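Local structure of dihydropteridine reductase (Caenorhabditis elegans, 1OOE) at residues A[165-177]-A[214-226]. The protein probably reduces quinonoid dihydrobiopterin to tetrahydrobiopterin with NADH or NADPH, as a homodimeric member of the short-chain dehydrogenase/reductase family. Residues are numbered along the deposited sequence; the frame is centred on the assembly and turned at random.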
ATOM      1  N   PRO A 165      20.118   9.294   5.113  1.00 16.37           N
ATOM      2  CA  PRO A 165      21.535   9.571   5.367  1.00 17.08           C
ATOM      3  C   PRO A 165      22.312   8.398   5.951  1.00 17.94           C
ATOM      4  O   PRO A 165      21.736   7.473   6.526  1.00 17.87           O
ATOM      5  CB  PRO A 165      21.486  10.777   6.304  1.00 16.22           C
ATOM      6  CG  PRO A 165      20.225  10.560   7.067  1.00 17.98           C
ATOM      7  CD  PRO A 165      19.257  10.101   5.996  1.00 17.26           C
ATOM      8  N   ASP A 166      23.631   8.444   5.795  1.00 19.45           N
ATOM      9  CA  ASP A 166      24.496   7.386   6.297  1.00 19.33           C
ATOM     10  C   ASP A 166      24.349   7.148   7.790  1.00 18.56           C
ATOM     11  O   ASP A 166      24.191   8.090   8.573  1.00 16.12           O
ATOM     12  CB  ASP A 166      25.963   7.709   6.001  1.00 24.02           C
ATOM     13  CG  ASP A 166      26.261   7.771   4.520  1.00 27.12           C
ATOM     14  OD1 ASP A 166      25.859   6.838   3.794  1.00 29.39           O
ATOM     15  OD2 ASP A 166      26.907   8.750   4.085  1.00 30.94           O
ATOM     16  N   ASN A 167      24.401   5.876   8.173  1.00 18.79           N
ATOM     17  CA  ASN A 167      24.324   5.478   9.571  1.00 16.55           C
ATOM     18  C   ASN A 167      22.980   5.730  10.249  1.00 14.78           C
ATOM     19  O   ASN A 167      22.849   5.516  11.454  1.00 14.91           O
ATOM     20  CB  ASN A 167      25.437   6.179  10.356  1.00 18.69           C
ATOM     21  CG  ASN A 167      26.824   5.841   9.830  1.00 22.81           C
ATOM     22  OD1 ASN A 167      27.752   6.645   9.932  1.00 24.95           O
ATOM     23  ND2 ASN A 167      26.971   4.645   9.275  1.00 22.35           N
ATOM     24  N   SER A 168      21.985   6.180   9.491  1.00 12.94           N
ATOM     25  CA  SER A 168      20.670   6.430  10.079  1.00 11.49           C
ATOM     26  C   SER A 168      19.869   5.136  10.149  1.00 11.65           C
ATOM     27  O   SER A 168      20.230   4.132   9.533  1.00 12.04           O
ATOM     28  CB  SER A 168      19.894   7.466   9.259  1.00 11.34           C
ATOM     29  OG  SER A 168      19.611   6.987   7.955  1.00 13.41           O
ATOM     30  N   ALA A 169      18.777   5.164  10.903  1.00  9.88           N
ATOM     31  CA  ALA A 169      17.933   3.983  11.036  1.00  9.99           C
ATOM     32  C   ALA A 169      16.470   4.366  10.935  1.00  9.98           C
ATOM     33  O   ALA A 169      16.090   5.490  11.263  1.00  8.66           O
ATOM     34  CB  ALA A 169      18.189   3.301  12.380  1.00 11.93           C
ATOM     35  N   VAL A 170      15.659   3.430  10.453  1.00  9.41           N
ATOM     36  CA  VAL A 170      14.218   3.627  10.371  1.00  9.79           C
ATOM     37  C   VAL A 170      13.616   2.523  11.242  1.00  9.49           C
ATOM     38  O   VAL A 170      14.009   1.356  11.138  1.00  8.73           O
ATOM     39  CB  VAL A 170      13.686   3.522   8.911  1.00 10.19           C
ATOM     40  CG1 VAL A 170      14.060   2.185   8.300  1.00 11.76           C
ATOM     41  CG2 VAL A 170      12.180   3.714   8.897  1.00 12.36           C
ATOM     42  N   LEU A 171      12.708   2.905  12.137  1.00  7.97           N
ATOM     43  CA  LEU A 171      12.049   1.955  13.033  1.00  6.88           C
ATOM     44  C   LEU A 171      10.546   2.184  12.931  1.00  7.90           C
ATOM     45  O   LEU A 171      10.087   3.325  12.933  1.00  8.35           O
ATOM     46  CB  LEU A 171      12.520   2.161  14.481  1.00  9.93           C
ATOM     47  CG  LEU A 171      14.011   1.926  14.752  1.00  9.62           C
ATOM     48  CD1 LEU A 171      14.308   2.181  16.224  1.00 10.59           C
ATOM     49  CD2 LEU A 171      14.394   0.500  14.361  1.00  9.98           C
ATOM     50  N   THR A 172       9.779   1.099  12.840  1.00  8.67           N
ATOM     51  CA  THR A 172       8.327   1.204  12.700  1.00  7.81           C
ATOM     52  C   THR A 172       7.627   0.491  13.860  1.00  8.74           C
ATOM     53  O   THR A 172       7.781  -0.713  14.039  1.00  8.33           O
ATOM     54  CB  THR A 172       7.895   0.612  11.336  1.00  8.43           C
ATOM     55  OG1 THR A 172       8.410   1.441  10.282  1.00  8.21           O
ATOM     56  CG2 THR A 172       6.381   0.549  11.214  1.00  7.18           C
ATOM     57  N   ILE A 173       6.868   1.247  14.653  1.00  6.73           N
ATOM     58  CA  ILE A 173       6.188   0.677  15.816  1.00  7.25           C
ATOM     59  C   ILE A 173       4.794   0.123  15.534  1.00  7.71           C
ATOM     60  O   ILE A 173       4.067   0.638  14.689  1.00  7.28           O
ATOM     61  CB  ILE A 173       6.083   1.710  16.966  1.00  7.91           C
ATOM     62  CG1 ILE A 173       5.216   2.899  16.546  1.00 11.45           C
ATOM     63  CG2 ILE A 173       7.477   2.199  17.351  1.00  8.67           C
ATOM     64  CD1 ILE A 173       4.973   3.906  17.663  1.00 12.44           C
ATOM     65  N   MET A 174       4.433  -0.933  16.260  1.00  6.49           N
ATOM     66  CA  MET A 174       3.128  -1.573  16.109  1.00  8.69           C
ATOM     67  C   MET A 174       2.543  -1.928  17.478  1.00  8.90           C
ATOM     68  O   MET A 174       2.545  -3.090  17.891  1.00  7.84           O
ATOM     69  CB  MET A 174       3.246  -2.843  15.252  1.00  7.90           C
ATOM     70  CG  MET A 174       3.896  -2.631  13.882  1.00  8.48           C
ATOM     71  SD  MET A 174       3.888  -4.104  12.827  1.00  9.60           S
ATOM     72  CE  MET A 174       4.874  -5.258  13.831  1.00 10.45           C
ATOM     73  N   PRO A 175       2.052  -0.920  18.213  1.00  9.32           N
ATOM     74  CA  PRO A 175       1.476  -1.208  19.529  1.00  9.34           C
ATOM     75  C   PRO A 175       0.093  -1.853  19.404  1.00  9.28           C
ATOM     76  O   PRO A 175      -0.715  -1.451  18.569  1.00 10.65           O
ATOM     77  CB  PRO A 175       1.425   0.165  20.189  1.00 10.30           C
ATOM     78  CG  PRO A 175       1.196   1.082  19.030  1.00 11.97           C
ATOM     79  CD  PRO A 175       2.117   0.532  17.966  1.00 10.75           C
ATOM     80  N   VAL A 176      -0.167  -2.860  20.230  1.00  9.96           N
ATOM     81  CA  VAL A 176      -1.454  -3.551  20.213  1.00 11.24           C
ATOM     82  C   VAL A 176      -2.541  -2.688  20.855  1.00 11.15           C
ATOM     83  O   VAL A 176      -3.635  -2.542  20.305  1.00 11.63           O
ATOM     84  CB  VAL A 176      -1.351  -4.909  20.951  1.00 12.16           C
ATOM     85  CG1 VAL A 176      -2.727  -5.551  21.077  1.00 12.93           C
ATOM     86  CG2 VAL A 176      -0.406  -5.833  20.188  1.00 14.56           C
ATOM     87  N   THR A 177      -2.233  -2.109  22.013  1.00 11.56           N
ATOM     88  CA  THR A 177      -3.176  -1.249  22.723  1.00 11.57           C
ATOM     89  C   THR A 177      -2.464  -0.109  23.449  1.00 10.96           C
ATOM     90  O   THR A 177      -1.594  -0.346  24.280  1.00 12.17           O
ATOM     91  CB  THR A 177      -3.981  -2.038  23.780  1.00 13.48           C
ATOM     92  OG1 THR A 177      -4.771  -3.049  23.137  1.00 13.80           O
ATOM     93  CG2 THR A 177      -4.889  -1.103  24.557  1.00 13.01           C
ATOM     94  N   SER A 214      21.457   1.357  21.179  1.00 13.98           N
ATOM     95  CA  SER A 214      20.269   0.842  21.864  1.00 13.36           C
ATOM     96  C   SER A 214      19.162   0.513  20.869  1.00 12.35           C
ATOM     97  O   SER A 214      18.108  -0.001  21.243  1.00 13.34           O
ATOM     98  CB  SER A 214      19.727   1.875  22.858  1.00 12.58           C
ATOM     99  OG  SER A 214      19.102   2.968  22.190  1.00 11.65           O
ATOM    100  N   ARG A 215      19.415   0.804  19.599  1.00 12.86           N
ATOM    101  CA  ARG A 215      18.432   0.586  18.544  1.00 11.98           C
ATOM    102  C   ARG A 215      18.331  -0.820  17.976  1.00 13.13           C
ATOM    103  O   ARG A 215      19.330  -1.534  17.857  1.00 14.96           O
ATOM    104  CB  ARG A 215      18.722   1.506  17.356  1.00 10.08           C
ATOM    105  CG  ARG A 215      18.701   2.985  17.635  1.00 10.87           C
ATOM    106  CD  ARG A 215      19.256   3.733  16.437  1.00  9.25           C
ATOM    107  NE  ARG A 215      19.224   5.177  16.636  1.00  9.41           N
ATOM    108  CZ  ARG A 215      19.739   6.065  15.790  1.00  9.56           C
ATOM    109  NH1 ARG A 215      20.334   5.663  14.675  1.00 10.35           N
ATOM    110  NH2 ARG A 215      19.657   7.359  16.063  1.00 11.29           N
ATOM    111  N   PRO A 216      17.103  -1.242  17.630  1.00 13.53           N
ATOM    112  CA  PRO A 216      16.893  -2.566  17.043  1.00 14.04           C
ATOM    113  C   PRO A 216      17.431  -2.388  15.614  1.00 12.58           C
ATOM    114  O   PRO A 216      17.792  -1.274  15.236  1.00 12.61           O
ATOM    115  CB  PRO A 216      15.373  -2.716  17.052  1.00 14.99           C
ATOM    116  CG  PRO A 216      14.953  -1.886  18.228  1.00 14.94           C
ATOM    117  CD  PRO A 216      15.829  -0.666  18.098  1.00 14.16           C
ATOM    118  N   SER A 217      17.471  -3.454  14.822  1.00 13.14           N
ATOM    119  CA  SER A 217      17.969  -3.349  13.446  1.00 14.86           C
ATOM    120  C   SER A 217      17.120  -2.378  12.622  1.00 12.21           C
ATOM    121  O   SER A 217      15.903  -2.353  12.758  1.00 11.99           O
ATOM    122  CB  SER A 217      17.952  -4.724  12.767  1.00 15.33           C
ATOM    123  OG  SER A 217      18.744  -5.665  13.470  1.00 20.78           O
ATOM    124  N   SER A 218      17.763  -1.582  11.770  1.00 10.54           N
ATOM    125  CA  SER A 218      17.031  -0.638  10.927  1.00 10.01           C
ATOM    126  C   SER A 218      16.078  -1.437  10.049  1.00  9.69           C
ATOM    127  O   SER A 218      16.462  -2.463   9.484  1.00 11.22           O
ATOM    128  CB  SER A 218      17.989   0.163  10.043  1.00  7.76           C
ATOM    129  OG  SER A 218      17.283   1.108   9.253  1.00  9.31           O
ATOM    130  N   GLY A 219      14.838  -0.966   9.953  1.00  8.75           N
ATOM    131  CA  GLY A 219      13.827  -1.645   9.156  1.00  9.64           C
ATOM    132  C   GLY A 219      12.920  -2.534   9.990  1.00  9.05           C
ATOM    133  O   GLY A 219      11.958  -3.119   9.481  1.00 10.00           O
ATOM    134  N   ALA A 220      13.209  -2.626  11.280  1.00  9.28           N
ATOM    135  CA  ALA A 220      12.424  -3.473  12.171  1.00  9.74           C
ATOM    136  C   ALA A 220      10.966  -3.048  12.327  1.00  8.84           C
ATOM    137  O   ALA A 220      10.656  -1.861  12.386  1.00  8.55           O
ATOM    138  CB  ALA A 220      13.088  -3.526  13.547  1.00  9.58           C
ATOM    139  N   LEU A 221      10.084  -4.044  12.388  1.00 10.19           N
ATOM    140  CA  LEU A 221       8.654  -3.833  12.602  1.00  9.02           C
ATOM    141  C   LEU A 221       8.531  -4.288  14.057  1.00 10.48           C
ATOM    142  O   LEU A 221       8.619  -5.480  14.353  1.00 10.10           O
ATOM    143  CB  LEU A 221       7.832  -4.729  11.665  1.00 10.80           C
ATOM    144  CG  LEU A 221       8.089  -4.534  10.163  1.00  7.51           C
ATOM    145  CD1 LEU A 221       7.232  -5.509   9.371  1.00  9.73           C
ATOM    146  CD2 LEU A 221       7.769  -3.101   9.751  1.00  9.87           C
ATOM    147  N   LEU A 222       8.341  -3.326  14.955  1.00  9.51           N
ATOM    148  CA  LEU A 222       8.301  -3.581  16.395  1.00  9.11           C
ATOM    149  C   LEU A 222       6.923  -3.698  17.037  1.00 10.43           C
ATOM    150  O   LEU A 222       6.252  -2.693  17.262  1.00 10.79           O
ATOM    151  CB  LEU A 222       9.092  -2.479  17.104  1.00  9.85           C
ATOM    152  CG  LEU A 222      10.489  -2.228  16.517  1.00 10.00           C
ATOM    153  CD1 LEU A 222      11.064  -0.925  17.072  1.00  9.35           C
ATOM    154  CD2 LEU A 222      11.406  -3.400  16.831  1.00 11.11           C
ATOM    155  N   LYS A 223       6.518  -4.925  17.350  1.00  9.75           N
ATOM    156  CA  LYS A 223       5.223  -5.148  17.987  1.00 11.35           C
ATOM    157  C   LYS A 223       5.381  -4.872  19.481  1.00 12.60           C
ATOM    158  O   LYS A 223       6.254  -5.437  20.143  1.00 12.23           O
ATOM    159  CB  LYS A 223       4.756  -6.588  17.752  1.00 11.61           C
ATOM    160  CG  LYS A 223       3.351  -6.882  18.262  1.00 12.51           C
ATOM    161  CD  LYS A 223       2.918  -8.278  17.844  1.00 13.53           C
ATOM    162  CE  LYS A 223       1.518  -8.615  18.334  1.00 15.26           C
ATOM    163  NZ  LYS A 223       1.112  -9.974  17.874  1.00 17.11           N
ATOM    164  N   ILE A 224       4.533  -3.998  20.009  1.00 10.84           N
ATOM    165  CA  ILE A 224       4.613  -3.630  21.410  1.00 11.50           C
ATOM    166  C   ILE A 224       3.406  -4.131  22.187  1.00 12.11           C
ATOM    167  O   ILE A 224       2.264  -3.794  21.872  1.00 12.07           O
ATOM    168  CB  ILE A 224       4.737  -2.105  21.549  1.00 12.65           C
ATOM    169  CG1 ILE A 224       5.963  -1.634  20.759  1.00 12.29           C
ATOM    170  CG2 ILE A 224       4.857  -1.716  23.021  1.00 14.16           C
ATOM    171  CD1 ILE A 224       6.167  -0.134  20.754  1.00 12.64           C
ATOM    172  N   THR A 225       3.679  -4.944  23.202  1.00 13.71           N
ATOM    173  CA  THR A 225       2.631  -5.522  24.033  1.00 13.97           C
ATOM    174  C   THR A 225       2.867  -5.266  25.519  1.00 15.89           C
ATOM    175  O   THR A 225       3.994  -5.029  25.958  1.00 16.51           O
ATOM    176  CB  THR A 225       2.539  -7.046  23.804  1.00 15.82           C
ATOM    177  OG1 THR A 225       3.814  -7.645  24.066  1.00 16.12           O
ATOM    178  CG2 THR A 225       2.135  -7.348  22.365  1.00 13.87           C
ATOM    179  N   THR A 226       1.789  -5.313  26.292  1.00 14.99           N
ATOM    180  CA  THR A 226       1.867  -5.103  27.730  1.00 17.36           C
ATOM    181  C   THR A 226       1.049  -6.188  28.421  1.00 19.19           C
ATOM    182  O   THR A 226      -0.094  -6.440  28.053  1.00 19.07           O
ATOM    183  CB  THR A 226       1.312  -3.715  28.126  1.00 17.11           C
ATOM    184  OG1 THR A 226       2.022  -2.694  27.412  1.00 14.08           O
ATOM    185  CG2 THR A 226       1.483  -3.476  29.625  1.00 16.97           C
TER
HETATM  186  O   HOH W   1      21.404   3.372  13.674  1.00 20.87           O
HETATM  187  O   HOH W   2      19.210   1.646   7.406  1.00 12.71           O
HETATM  188  O   HOH W   3       0.215  -2.816  23.451  1.00 11.01           O
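Ala169 CB lies 3.9 Å from Ser218 CB, just ahead of the point where two neighbouring parallel strands, 169-175 and 221-226, begin to pair in the Rossmann-type sheet of this short-chain dehydrogenase/reductase. Beside it the NH1 of Arg215 reaches a water, while the NE and NH2 of that guanidinium bond to the carbonyls of Trp208 and Gly122. Val170 is gripped twice by the type II turn 217-220: its N donates to Ser218 OG at 3.1 Å, and its O takes Gly219 N at 2.7 Å, in the carbonyl plane. Ser218 OG meets the Val170 N-H because it is anti to its own backbone N (chi1 -178°), and there it takes the place of a main-chain acceptor. With an alanine in place of Ser218, the Val170 amide would probably lose this acceptor and the water on OG one of its partners. Leu171 crosses Pro216 at about a right angle, CD1 against CD at 3.7 Å, both residues also touching Trp208 of helix 198-210. From Thr172 onward the two backbones pair as a parallel ladder: its N bonds to Ala220 O and its O to Leu222 N. On the side of the sheet bearing Thr172, Met174 bends at chi3 (-61°), laying CE against Leu221 CB at 3.7 Å. On the other side Pro175 CB meets Ile224 CB. Val176 N closes the ladder on Ile224 O, and its CG2 rests 3.7 Å from Thr225 CG2.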